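Local coordinates for protein Phikz039 (Pseudomonas phage phikz, PDB 3ZBQ) that is a phage-encoded member of the tubulin family, modelled here as a single chain with guanosine-5'-diphosphate bound, at residues S110-G113 and P114-S118; Q180-L183 and E184-A188; L283-E286 and D287-K290. One frame throughout, in Å; residues are numbered along the deposited sequence.

Contact 1. Residues S110-G113 and P114-S118; sequences STIG and PSLVS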
loop_
_atom_site.group_PDB
_atom_site.type_symbol
_atom_site.label_atom_id
_atom_site.label_comp_id
_atom_site.label_asym_id
_atom_site.label_seq_id
_atom_site.Cartn_x
_atom_site.Cartn_y
_atom_site.Cartn_z
ATOM N N SER A 110 2.708 0.495 -7.593
ATOM C CA SER A 110 2.669 -0.931 -7.266
ATOM C C SER A 110 3.993 -1.660 -7.502
ATOM O O SER A 110 4.089 -2.870 -7.292
ATOM C CB SER A 110 1.577 -1.624 -8.064
ATOM O OG SER A 110 1.967 -1.744 -9.428
ATOM N N THR A 111 5.009 -0.931 -7.940
ATOM C CA THR A 111 6.354 -1.494 -8.046
ATOM C C THR A 111 7.316 -0.727 -7.144
ATOM O O THR A 111 8.032 -1.338 -6.349
ATOM C CB THR A 111 6.861 -1.522 -9.514
ATOM O OG1 THR A 111 6.763 -0.210 -10.075
ATOM C CG2 THR A 111 6.026 -2.492 -10.335
ATOM N N ILE A 112 7.318 0.601 -7.245
ATOM C CA ILE A 112 8.120 1.440 -6.347
ATOM C C ILE A 112 7.783 1.165 -4.877
ATOM O O ILE A 112 8.676 0.971 -4.062
ATOM C CB ILE A 112 7.920 2.952 -6.622
ATOM C CG1 ILE A 112 8.440 3.327 -8.009
ATOM C CG2 ILE A 112 8.632 3.796 -5.561
ATOM C CD1 ILE A 112 7.989 4.729 -8.477
ATOM N N GLY A 113 6.492 1.148 -4.549
ATOM C CA GLY A 113 6.061 0.964 -3.168
ATOM C C GLY A 113 6.555 -0.334 -2.566
ATOM O O GLY A 113 7.287 -0.331 -1.563
ATOM N N PRO A 114 6.147 -1.466 -3.156
ATOM C CA PRO A 114 6.611 -2.755 -2.633
ATOM C C PRO A 114 8.130 -2.918 -2.693
ATOM O O PRO A 114 8.694 -3.583 -1.823
ATOM C CB PRO A 114 5.912 -3.766 -3.538
ATOM C CG PRO A 114 4.633 -3.071 -3.940
ATOM C CD PRO A 114 5.048 -1.623 -4.127
ATOM N N SER A 115 8.787 -2.323 -3.685
ATOM C CA SER A 115 10.250 -2.377 -3.724
ATOM C C SER A 115 10.875 -1.634 -2.558
ATOM O O SER A 115 11.876 -2.089 -1.997
ATOM C CB SER A 115 10.802 -1.834 -5.040
ATOM O OG SER A 115 10.328 -2.602 -6.124
ATOM N N LEU A 116 10.296 -0.492 -2.190
ATOM C CA LEU A 116 10.770 0.240 -1.022
ATOM C C LEU A 116 10.511 -0.559 0.247
ATOM O O LEU A 116 11.376 -0.629 1.113
ATOM C CB LEU A 116 10.138 1.630 -0.913
ATOM C CG LEU A 116 10.710 2.697 -1.849
ATOM C CD1 LEU A 116 9.757 3.891 -1.967
ATOM C CD2 LEU A 116 12.079 3.165 -1.375
ATOM N N VAL A 117 9.333 -1.173 0.354
ATOM C CA VAL A 117 9.021 -1.990 1.534
ATOM C C VAL A 117 10.039 -3.110 1.680
ATOM O O VAL A 117 10.549 -3.374 2.778
ATOM C CB VAL A 117 7.614 -2.603 1.447
ATOM C CG1 VAL A 117 7.366 -3.524 2.648
ATOM C CG2 VAL A 117 6.574 -1.512 1.421
ATOM N N SER A 118 10.346 -3.762 0.565
ATOM C CA SER A 118 11.304 -4.860 0.575
ATOM C C SER A 118 12.681 -4.390 1.032
ATOM O O SER A 118 13.304 -5.006 1.902
ATOM C CB SER A 118 11.408 -5.505 -0.805
ATOM O OG SER A 118 12.244 -6.647 -0.740
#
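S110 meets the next turn through its backbone: P114 N has no hydrogen to give S110 O, and the proline ring lies against this carbonyl instead, with P114 CG 3.4 Å from S110 O. The helix is kinked at this point. The hydroxyl of S110 turns the other way, to G106 O and to R74. The broken turn is followed at once by a doubly used acceptor. T111 O takes the N-H of S115 at 2.9 Å and, from the opposite face of its carbonyl plane, the hydroxyl S115 OG at 2.6 Å. That hydroxyl stands 37° out of the plane, brought there by a chi1 of -61° that sets OG beside the serine's own N and folds it back against the preceding turn. A short polar side chain is suited to such a return to the backbone. T111 itself sends OG1 to A107 O and packs against helix 74-81.

I112 O accepts L116 N at 2.9 Å. I112 CG2, opposite the backbone N, lies 3.8 Å from L116 CD1, and the two side chains run side by side toward Y10 and C12 of strand 7-12; branched aliphatic chains suit this buried place. G113, without a side chain, packs its backbone directly against the proline ring, P114 CD lying 2.9 Å from G113 CA. G113 O accepts V117 N with an N-H...O angle of 162°, and V117 CG2 rests 3.3 Å from that same oxygen while the valine faces strand 127-133. This is a proline-kinked helix in the beta-alpha-beta crossover between strands 97-103 and 127-133, beginning close to the bound guanosine-5'-diphosphate in the nucleotide-binding domain of the tubulin fold.

Contact 2. Residues Q180-L183 and E184-A188; sequences QNIL and EVLNA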
loop_
_atom_site.group_PDB
_atom_site.type_symbol
_atom_site.label_atom_id
_atom_site.label_comp_id
_atom_site.label_asym_id
_atom_site.label_seq_id
_atom_site.Cartn_x
_atom_site.Cartn_y
_atom_site.Cartn_z
ATOM N N GLN A 180 -10.914 9.563 1.678
ATOM C CA GLN A 180 -11.212 10.020 3.031
ATOM C C GLN A 180 -10.918 8.938 4.071
ATOM O O GLN A 180 -10.360 9.229 5.141
ATOM C CB GLN A 180 -12.664 10.498 3.131
ATOM C CG GLN A 180 -13.074 10.957 4.534
ATOM C CD GLN A 180 -12.219 12.106 5.067
ATOM O OE1 GLN A 180 -11.872 12.138 6.251
ATOM N NE2 GLN A 180 -11.883 13.049 4.199
ATOM N N ASN A 181 -11.283 7.693 3.771
ATOM C CA ASN A 181 -10.954 6.604 4.687
ATOM C C ASN A 181 -9.446 6.447 4.838
ATOM O O ASN A 181 -8.937 6.235 5.936
ATOM C CB ASN A 181 -11.604 5.275 4.285
ATOM C CG ASN A 181 -11.645 4.273 5.451
ATOM O OD1 ASN A 181 -10.961 3.245 5.445
ATOM N ND2 ASN A 181 -12.441 4.592 6.467
ATOM N N ILE A 182 -8.727 6.591 3.735
ATOM C CA ILE A 182 -7.273 6.507 3.780
ATOM C C ILE A 182 -6.650 7.615 4.635
ATOM O O ILE A 182 -5.728 7.362 5.408
ATOM C CB ILE A 182 -6.684 6.493 2.351
ATOM C CG1 ILE A 182 -6.952 5.122 1.704
ATOM C CG2 ILE A 182 -5.191 6.809 2.394
ATOM C CD1 ILE A 182 -6.583 5.039 0.227
ATOM N N LEU A 183 -7.155 8.841 4.513
ATOM C CA LEU A 183 -6.637 9.953 5.321
ATOM C C LEU A 183 -6.862 9.683 6.805
ATOM O O LEU A 183 -5.985 9.946 7.651
ATOM C CB LEU A 183 -7.312 11.262 4.921
ATOM C CG LEU A 183 -7.066 11.658 3.468
ATOM C CD1 LEU A 183 -7.886 12.882 3.118
ATOM C CD2 LEU A 183 -5.583 11.913 3.212
ATOM N N GLU A 184 -8.039 9.150 7.122
ATOM C CA GLU A 184 -8.337 8.779 8.500
ATOM C C GLU A 184 -7.309 7.779 9.019
ATOM O O GLU A 184 -6.871 7.866 10.168
ATOM C CB GLU A 184 -9.750 8.193 8.606
ATOM C CG GLU A 184 -10.855 9.203 8.373
ATOM C CD GLU A 184 -11.824 9.279 9.531
ATOM O OE1 GLU A 184 -12.179 8.207 10.079
ATOM O OE2 GLU A 184 -12.219 10.410 9.897
ATOM N N VAL A 185 -6.920 6.827 8.178
ATOM C CA VAL A 185 -5.933 5.824 8.567
ATOM C C VAL A 185 -4.546 6.443 8.755
ATOM O O VAL A 185 -3.878 6.179 9.750
ATOM C CB VAL A 185 -5.877 4.657 7.552
ATOM C CG1 VAL A 185 -4.627 3.811 7.757
ATOM C CG2 VAL A 185 -7.142 3.799 7.650
ATOM N N LEU A 186 -4.123 7.271 7.801
ATOM C CA LEU A 186 -2.813 7.926 7.880
ATOM C C LEU A 186 -2.725 8.804 9.128
ATOM O O LEU A 186 -1.724 8.779 9.867
ATOM C CB LEU A 186 -2.548 8.744 6.609
ATOM C CG LEU A 186 -2.327 7.922 5.345
ATOM C CD1 LEU A 186 -2.226 8.828 4.120
ATOM C CD2 LEU A 186 -1.075 7.070 5.490
ATOM N N ASN A 187 -3.787 9.554 9.395
ATOM C CA ASN A 187 -3.833 10.344 10.615
ATOM C C ASN A 187 -3.700 9.481 11.860
ATOM O O ASN A 187 -2.964 9.823 12.789
ATOM C CB ASN A 187 -5.122 11.155 10.691
ATOM C CG ASN A 187 -5.172 12.031 11.918
ATOM O OD1 ASN A 187 -6.085 11.921 12.743
ATOM N ND2 ASN A 187 -4.171 12.898 12.063
ATOM N N ALA A 188 -4.417 8.364 11.889
ATOM C CA ALA A 188 -4.380 7.501 13.071
ATOM C C ALA A 188 -2.986 6.914 13.249
ATOM O O ALA A 188 -2.456 6.859 14.362
ATOM C CB ALA A 188 -5.415 6.398 12.953
#
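L183 O receives N187 N at 2.8 Å, the shortest bond of this turn, with an N-H...O angle of 169°. One residue earlier the backbone pattern repeats: I182 O accepts L186 N, and L186 CG lies 3.4 Å from the same carbonyl oxygen. Beyond the backbone, I182 CG2 and L186 CD1 meet at 4.0 Å, two side chains lying alongside each other and pointing the same way. With chi1 of -73°, isoleucine sets CG2 opposite its backbone N and CG1 beside it, which turns the CG2 branch along the helix to the leucine.

The pair forms the inward ridge of helix 175-192, an amphipathic helix packed on the parallel part of the mixed sheet in the tubulin-type nucleotide-binding domain. I182 reaches V130 and I132 of strand 127-133, and both it and L186 touch I19 of helix 13-23; the side chain of I182 is also about 5 Å from the bound guanosine-5'-diphosphate. Bulky aliphatic residues suit this buried face. V185, smaller and beta-branched, packs on N165 and H167 of strand 163-168, and its CG2 lies 3.5 Å from N181 O, the carbonyl that accepts its own N-H.

On the outer face the residues are polar. E184 N bonds to Q180 O, and E184 CG comes within 3.3 Å of that oxygen. The glutamine chain bends at chi2, carrying OE1 to 3.8 Å from E184 CG, so its amide meets the aliphatic part of the glutamate. The amide and carboxylate planes are 63° apart, and their nearest oxygens, Q180 OE1 and E184 OE2, stay 4.0 Å from each other; both long side chains belong to the exposed side of the helix.

Contact 3. Residues L283-E286 and D287-K290; sequences LSIE and DIRK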
loop_
_atom_site.group_PDB
_atom_site.type_symbol
_atom_site.label_atom_id
_atom_site.label_comp_id
_atom_site.label_asym_id
_atom_site.label_seq_id
_atom_site.Cartn_x
_atom_site.Cartn_y
_atom_site.Cartn_z
ATOM N N LEU A 283 -5.900 -13.749 8.257
ATOM C CA LEU A 283 -7.026 -14.373 7.561
ATOM C C LEU A 283 -7.667 -13.474 6.507
ATOM O O LEU A 283 -8.087 -13.944 5.451
ATOM C CB LEU A 283 -8.089 -14.809 8.564
ATOM C CG LEU A 283 -9.170 -15.742 8.028
ATOM C CD1 LEU A 283 -8.537 -17.023 7.495
ATOM C CD2 LEU A 283 -10.191 -16.053 9.119
ATOM N N SER A 284 -7.746 -12.182 6.802
ATOM C CA SER A 284 -8.477 -11.249 5.956
ATOM C C SER A 284 -7.865 -11.135 4.564
ATOM O O SER A 284 -8.556 -10.763 3.611
ATOM C CB SER A 284 -8.549 -9.873 6.622
ATOM O OG SER A 284 -9.352 -9.923 7.789
ATOM N N ILE A 285 -6.575 -11.456 4.442
ATOM C CA ILE A 285 -5.908 -11.446 3.131
ATOM C C ILE A 285 -6.617 -12.377 2.138
ATOM O O ILE A 285 -6.713 -12.077 0.932
ATOM C CB ILE A 285 -4.412 -11.841 3.246
ATOM C CG1 ILE A 285 -3.627 -10.766 3.995
ATOM C CG2 ILE A 285 -3.791 -12.086 1.877
ATOM C CD1 ILE A 285 -3.818 -9.369 3.423
ATOM N N GLU A 286 -7.122 -13.499 2.639
ATOM C CA GLU A 286 -7.876 -14.448 1.807
ATOM C C GLU A 286 -9.093 -13.813 1.139
ATOM O O GLU A 286 -9.443 -14.161 -0.003
ATOM C CB GLU A 286 -8.301 -15.670 2.641
ATOM C CG GLU A 286 -9.367 -16.568 2.005
ATOM C CD GLU A 286 -8.930 -17.192 0.687
ATOM O OE1 GLU A 286 -7.708 -17.295 0.432
ATOM O OE2 GLU A 286 -9.825 -17.578 -0.103
ATOM N N ASP A 287 -9.739 -12.875 1.829
ATOM C CA ASP A 287 -10.899 -12.196 1.246
ATOM C C ASP A 287 -10.528 -11.372 0.011
ATOM O O ASP A 287 -11.293 -11.304 -0.966
ATOM C CB ASP A 287 -11.592 -11.309 2.279
ATOM C CG ASP A 287 -12.177 -12.101 3.422
ATOM O OD1 ASP A 287 -12.453 -13.311 3.237
ATOM O OD2 ASP A 287 -12.348 -11.507 4.507
ATOM N N ILE A 288 -9.359 -10.739 0.061
ATOM C CA ILE A 288 -8.834 -10.007 -1.092
ATOM C C ILE A 288 -8.537 -10.968 -2.239
ATOM O O ILE A 288 -8.913 -10.719 -3.389
ATOM C CB ILE A 288 -7.540 -9.238 -0.749
ATOM C CG1 ILE A 288 -7.732 -8.372 0.504
ATOM C CG2 ILE A 288 -7.098 -8.374 -1.931
ATOM C CD1 ILE A 288 -6.455 -7.629 0.938
ATOM N N ARG A 289 -7.860 -12.068 -1.923
ATOM C CA ARG A 289 -7.487 -13.058 -2.931
ATOM C C ARG A 289 -8.731 -13.606 -3.632
ATOM O O ARG A 289 -8.807 -13.669 -4.874
ATOM C CB ARG A 289 -6.692 -14.198 -2.287
ATOM C CG ARG A 289 -6.034 -15.147 -3.290
ATOM C CD ARG A 289 -5.781 -16.537 -2.683
ATOM N NE ARG A 289 -7.036 -17.214 -2.353
ATOM C CZ ARG A 289 -7.811 -17.825 -3.246
ATOM N NH1 ARG A 289 -7.460 -17.858 -4.524
ATOM N NH2 ARG A 289 -8.938 -18.404 -2.864
ATOM N N LYS A 290 -9.719 -13.969 -2.824
ATOM C CA LYS A 290 -10.986 -14.504 -3.328
ATOM C C LYS A 290 -11.718 -13.488 -4.212
ATOM O O LYS A 290 -12.263 -13.833 -5.267
ATOM C CB LYS A 290 -11.859 -14.944 -2.138
ATOM C CG LYS A 290 -13.197 -15.567 -2.525
ATOM C CD LYS A 290 -13.006 -16.807 -3.396
ATOM C CE LYS A 290 -14.350 -17.432 -3.757
ATOM N NZ LYS A 290 -14.196 -18.512 -4.763
#
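The carboxylate of E286 meets the guanidinium of R289 at its edge, with the glutamate CD in the guanidinium plane. The grip is side-on through two nitrogens: R289 NE reaches E286 OE1 at 2.9 Å in a nearly straight bond of 174°, while R289 NH2 reaches E286 OE2 at 3.0 Å. OE2 uses its syn lone pair; OE1 is also approached on the syn side, but from 26° out of the carboxylate plane, and the two flat groups are turned 32° apart. This is an i to i+3 salt bridge on the long helix 284-304 of this tubulin-like protein. Glutamate and arginine are long enough to close it: the former bends at chi2, the latter at chi3, so their charged ends curl together. The remaining nitrogen, R289 NH1, is held by E293 one turn further on, and two carboxylates would be expected to favour the arginine's charged form.

The opposite character appears on the side turned to the sheet, where I288 is buried and purely aliphatic residues are in place. The side chains of I285 and I288 cross, with the CD1 atoms 4.0 Å apart, and pack on Q223 of strand 222-227 and I164 of strand 163-168. D287 N gives S284 O a weak bond, whereas R289 N to I285 O is well formed. S284 suits its place by being short and polar: its hydroxyl bonds to N281, and the residue packs on Q223 and H225. K290 N closes on E286 O at 2.8 Å, and K290 CB lies 3.3 Å from that same oxygen.

How the contacts relate
Three helices of one chain carry the contacts, in series from 110-118 through 180-188 to 283-290. Contact centres are about 20 Å apart between contacts 1 and 2 and between 1 and 3, and about 22 Å between 2 and 3; none touches another. What unites them is the central mixed sheet. Strand 127-133 touches both contact 1 and contact 2, and strand 163-168 touches both contact 2 and contact 3. Contacts 1 and 2 lie on helices of the nucleotide-binding part, near the bound guanosine-5'-diphosphate. I288 of contact 3 is about 14 Å from it, on the long helix after the last strand, whose packing on strands 163-168 and 222-227 ties this C-terminal helix to the same sheet.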